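Local structure of guanidinopropionase (Pseudomonas aeruginosa, 3NIQ) at residues V269-A280 with E305-R316. The protein hydrolyses 3-guanidinopropanoate to beta-alanine and urea with two manganese ions per subunit, as a homohexameric member of the arginase family. Residues are numbered along the deposited sequence; the frame is centred on the assembly and turned at random.
Sequences VRGLRGLDLVGA and ELLCLLAESAAR
In the alpha/beta fold of the arginase family, the C-terminal helix 294-317 packs on the parallel sheet, here against the turns joining helix 262-270 to strand 277-283; Leu309 inserts between Val269, Leu272, Arg273 and Leu277. Its CD1 sits 3.2 Å from Val269 O, CD2 lies against Arg273 CB, and Leu277 CD1 reaches Leu309 CB at 3.6 Å. Deeper in, the CB of Ala280 touches both Leu306 CD1 and Leu310 CD1, while Leu310 CD2 lies over the backbone at Gly279 N. Two arginines flank this core, each gripping a glutamate of the helix side-on through NE and NH2. Arg270 NE gives a nearly straight bond to Glu305 OE1 (3.0 Å, 170°), and NH2 takes OE2; bent at chi2 (-80°), Glu305 carries its carboxylate across to the Arg270 guanidinium, where His72 and Gln266 also bind it. Arg273, extended from CG to NE, makes the second side-on salt bridge, to Glu312, a little less straight, NH2 lying 2.9 Å from OE1; in both bridges the guanidinium and carboxylate planes are 39° apart. A water links Glu312 OE2 to Gly274 N. Beyond the turns, Leu277 N donates to Ser313 OG (3.2 Å), and Arg316 NH2 reaches Leu275 O at 3.2 Å from above the carbonyl plane. Arg270 NH1 also pairs with Glu212 of a neighbouring subunit. Salt bridges, water and the Arg316 bond together tie both turns to the helix, and buried Glu305, held by three side chains, probably stays ionised.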
loop_
_atom_site.group_PDB
_atom_site.type_symbol
_atom_site.label_atom_id
_atom_site.label_comp_id
_atom_site.label_asym_id
_atom_site.label_seq_id
_atom_site.Cartn_x
_atom_site.Cartn_y
_atom_site.Cartn_z
ATOM N N VAL A 269 3.612 14.290 27.376
ATOM C CA VAL A 269 2.876 15.523 27.102
ATOM C C VAL A 269 1.861 15.840 28.220
ATOM O O VAL A 269 1.770 16.979 28.690
ATOM C CB VAL A 269 2.225 15.496 25.688
ATOM C CG1 VAL A 269 1.227 16.626 25.523
ATOM C CG2 VAL A 269 3.313 15.621 24.646
ATOM N N ARG A 270 1.117 14.837 28.662
ATOM C CA ARG A 270 0.172 15.024 29.769
ATOM C C ARG A 270 0.838 15.593 31.039
ATOM O O ARG A 270 0.259 16.420 31.725
ATOM C CB ARG A 270 -0.533 13.701 30.089
ATOM C CG ARG A 270 -1.595 13.330 29.037
ATOM C CD ARG A 270 -1.935 11.842 29.087
ATOM N NE ARG A 270 -2.733 11.444 27.935
ATOM C CZ ARG A 270 -3.211 10.224 27.747
ATOM N NH1 ARG A 270 -3.008 9.284 28.655
ATOM N NH2 ARG A 270 -3.927 9.952 26.655
ATOM N N GLY A 271 2.050 15.144 31.333
ATOM C CA GLY A 271 2.823 15.621 32.488
ATOM C C GLY A 271 3.317 17.059 32.372
ATOM O O GLY A 271 3.921 17.601 33.315
ATOM N N LEU A 272 3.040 17.694 31.232
ATOM C CA LEU A 272 3.360 19.105 31.036
ATOM C C LEU A 272 2.245 20.029 31.538
ATOM O O LEU A 272 2.341 21.257 31.426
ATOM C CB LEU A 272 3.670 19.392 29.568
ATOM C CG LEU A 272 4.876 18.635 29.013
ATOM C CD1 LEU A 272 5.147 19.005 27.557
ATOM C CD2 LEU A 272 6.111 18.892 29.839
ATOM N N ARG A 273 1.181 19.432 32.074
ATOM C CA ARG A 273 0.043 20.198 32.537
ATOM C C ARG A 273 0.467 21.190 33.635
ATOM O O ARG A 273 1.324 20.876 34.476
ATOM C CB ARG A 273 -1.022 19.254 33.087
ATOM C CG ARG A 273 -2.343 19.945 33.359
ATOM C CD ARG A 273 -3.250 19.048 34.170
ATOM N NE ARG A 273 -4.573 19.649 34.297
ATOM C CZ ARG A 273 -5.638 18.992 34.742
ATOM N NH1 ARG A 273 -5.509 17.725 35.109
ATOM N NH2 ARG A 273 -6.817 19.604 34.822
ATOM N N GLY A 274 -0.100 22.391 33.595
ATOM C CA GLY A 274 0.236 23.422 34.590
ATOM C C GLY A 274 1.319 24.421 34.184
ATOM O O GLY A 274 1.391 25.519 34.727
ATOM N N LEU A 275 2.160 24.050 33.226
ATOM C CA LEU A 275 3.191 24.952 32.760
ATOM C C LEU A 275 2.577 26.159 32.066
ATOM O O LEU A 275 1.421 26.123 31.634
ATOM C CB LEU A 275 4.139 24.218 31.792
ATOM C CG LEU A 275 4.973 23.103 32.445
ATOM C CD1 LEU A 275 5.788 22.351 31.421
ATOM C CD2 LEU A 275 5.884 23.624 33.522
ATOM N N ASP A 276 3.352 27.229 31.957
ATOM C CA ASP A 276 2.908 28.379 31.191
ATOM C C ASP A 276 3.183 28.174 29.686
ATOM O O ASP A 276 4.219 28.595 29.153
ATOM C CB ASP A 276 3.529 29.679 31.716
ATOM C CG ASP A 276 3.070 30.896 30.923
ATOM O OD1 ASP A 276 1.930 30.872 30.431
ATOM O OD2 ASP A 276 3.850 31.861 30.774
ATOM N N LEU A 277 2.240 27.519 29.021
ATOM C CA LEU A 277 2.400 27.102 27.625
ATOM C C LEU A 277 1.844 28.172 26.717
ATOM O O LEU A 277 0.666 28.516 26.816
ATOM C CB LEU A 277 1.683 25.762 27.368
ATOM C CG LEU A 277 2.233 24.491 28.030
ATOM C CD1 LEU A 277 1.505 23.235 27.556
ATOM C CD2 LEU A 277 3.729 24.328 27.773
ATOM N N VAL A 278 2.691 28.703 25.842
ATOM C CA VAL A 278 2.315 29.851 25.016
ATOM C C VAL A 278 2.133 29.481 23.539
ATOM O O VAL A 278 1.757 30.306 22.728
ATOM C CB VAL A 278 3.337 30.998 25.130
ATOM C CG1 VAL A 278 3.595 31.320 26.602
ATOM C CG2 VAL A 278 4.636 30.653 24.413
ATOM N N GLY A 279 2.376 28.220 23.218
ATOM C CA GLY A 279 2.094 27.710 21.884
ATOM C C GLY A 279 2.642 26.305 21.774
ATOM O O GLY A 279 3.375 25.851 22.650
ATOM N N ALA A 280 2.279 25.611 20.699
ATOM C CA ALA A 280 2.807 24.280 20.480
ATOM C C ALA A 280 2.653 23.927 19.027
ATOM O O ALA A 280 1.858 24.545 18.321
ATOM C CB ALA A 280 2.088 23.250 21.382
ATOM N N GLU A 305 -3.937 16.327 22.551
ATOM C CA GLU A 305 -3.308 16.285 23.880
ATOM C C GLU A 305 -2.787 17.690 24.236
ATOM O O GLU A 305 -2.982 18.168 25.347
ATOM C CB GLU A 305 -2.135 15.301 23.936
ATOM C CG GLU A 305 -2.463 13.848 23.597
ATOM C CD GLU A 305 -3.092 13.112 24.760
ATOM O OE1 GLU A 305 -2.995 13.604 25.910
ATOM O OE2 GLU A 305 -3.693 12.047 24.517
ATOM N N LEU A 306 -2.125 18.323 23.271
ATOM C CA LEU A 306 -1.548 19.664 23.438
ATOM C C LEU A 306 -2.610 20.751 23.563
ATOM O O LEU A 306 -2.432 21.713 24.323
ATOM C CB LEU A 306 -0.632 19.996 22.261
ATOM C CG LEU A 306 0.676 19.225 22.198
ATOM C CD1 LEU A 306 1.299 19.401 20.807
ATOM C CD2 LEU A 306 1.637 19.653 23.298
ATOM N N LEU A 307 -3.710 20.596 22.816
ATOM C CA LEU A 307 -4.814 21.544 22.863
ATOM C C LEU A 307 -5.365 21.648 24.284
ATOM O O LEU A 307 -5.660 22.734 24.773
ATOM C CB LEU A 307 -5.938 21.132 21.897
ATOM C CG LEU A 307 -7.302 21.817 22.052
ATOM C CD1 LEU A 307 -7.187 23.343 21.928
ATOM C CD2 LEU A 307 -8.299 21.297 21.016
ATOM N N CYS A 308 -5.511 20.509 24.936
ATOM C CA CYS A 308 -6.073 20.497 26.276
ATOM C C CYS A 308 -5.224 21.342 27.211
ATOM O O CYS A 308 -5.754 22.064 28.052
ATOM C CB CYS A 308 -6.215 19.067 26.797
ATOM S SG CYS A 308 -7.518 18.144 25.912
ATOM N N LEU A 309 -3.909 21.260 27.056
ATOM C CA LEU A 309 -3.006 22.022 27.916
ATOM C C LEU A 309 -2.966 23.495 27.563
ATOM O O LEU A 309 -2.923 24.346 28.453
ATOM C CB LEU A 309 -1.602 21.429 27.891
ATOM C CG LEU A 309 -1.482 19.947 28.231
ATOM C CD1 LEU A 309 -0.016 19.549 28.296
ATOM C CD2 LEU A 309 -2.199 19.630 29.556
ATOM N N LEU A 310 -3.003 23.809 26.273
ATOM C CA LEU A 310 -3.055 25.206 25.868
ATOM C C LEU A 310 -4.375 25.863 26.277
ATOM O O LEU A 310 -4.396 27.034 26.646
ATOM C CB LEU A 310 -2.875 25.357 24.356
ATOM C CG LEU A 310 -1.516 24.957 23.785
ATOM C CD1 LEU A 310 -1.621 24.864 22.259
ATOM C CD2 LEU A 310 -0.464 26.017 24.177
ATOM N N ALA A 311 -5.473 25.126 26.171
ATOM C CA ALA A 311 -6.756 25.634 26.650
ATOM C C ALA A 311 -6.634 26.102 28.105
ATOM O O ALA A 311 -7.097 27.193 28.435
ATOM C CB ALA A 311 -7.849 24.574 26.517
ATOM N N GLU A 312 -6.019 25.288 28.963
ATOM C CA GLU A 312 -5.848 25.660 30.371
ATOM C C GLU A 312 -4.994 26.922 30.531
ATOM O O GLU A 312 -5.321 27.786 31.332
ATOM C CB GLU A 312 -5.257 24.518 31.197
ATOM C CG GLU A 312 -6.227 23.367 31.452
ATOM C CD GLU A 312 -5.845 22.523 32.654
ATOM O OE1 GLU A 312 -6.761 22.117 33.392
ATOM O OE2 GLU A 312 -4.642 22.228 32.850
ATOM N N SER A 313 -3.905 27.027 29.771
ATOM C CA SER A 313 -3.075 28.233 29.838
ATOM C C SER A 313 -3.856 29.447 29.370
ATOM O O SER A 313 -3.835 30.483 30.031
ATOM C CB SER A 313 -1.777 28.087 29.026
ATOM O OG SER A 313 -0.888 27.185 29.654
ATOM N N ALA A 314 -4.555 29.326 28.246
ATOM C CA ALA A 314 -5.360 30.434 27.738
ATOM C C ALA A 314 -6.462 30.828 28.732
ATOM O O ALA A 314 -6.851 32.004 28.811
ATOM C CB ALA A 314 -5.964 30.115 26.375
ATOM N N ALA A 315 -6.948 29.847 29.489
ATOM C CA ALA A 315 -8.037 30.076 30.440
ATOM C C ALA A 315 -7.510 30.885 31.622
ATOM O O ALA A 315 -8.173 31.816 32.078
ATOM C CB ALA A 315 -8.651 28.734 30.927
ATOM N N ARG A 316 -6.307 30.539 32.088
ATOM C CA ARG A 316 -5.694 31.230 33.220
ATOM C C ARG A 316 -5.320 32.665 32.864
ATOM O O ARG A 316 -5.562 33.575 33.649
ATOM C CB ARG A 316 -4.466 30.485 33.736
ATOM C CG ARG A 316 -4.762 29.203 34.528
ATOM C CD ARG A 316 -3.491 28.704 35.256
ATOM N NE ARG A 316 -2.312 28.834 34.395
ATOM C CZ ARG A 316 -1.830 27.867 33.614
ATOM N NH1 ARG A 316 -2.407 26.657 33.604
ATOM N NH2 ARG A 316 -0.765 28.115 32.836
HETATM O O HOH W 1 -2.114 23.113 32.023
#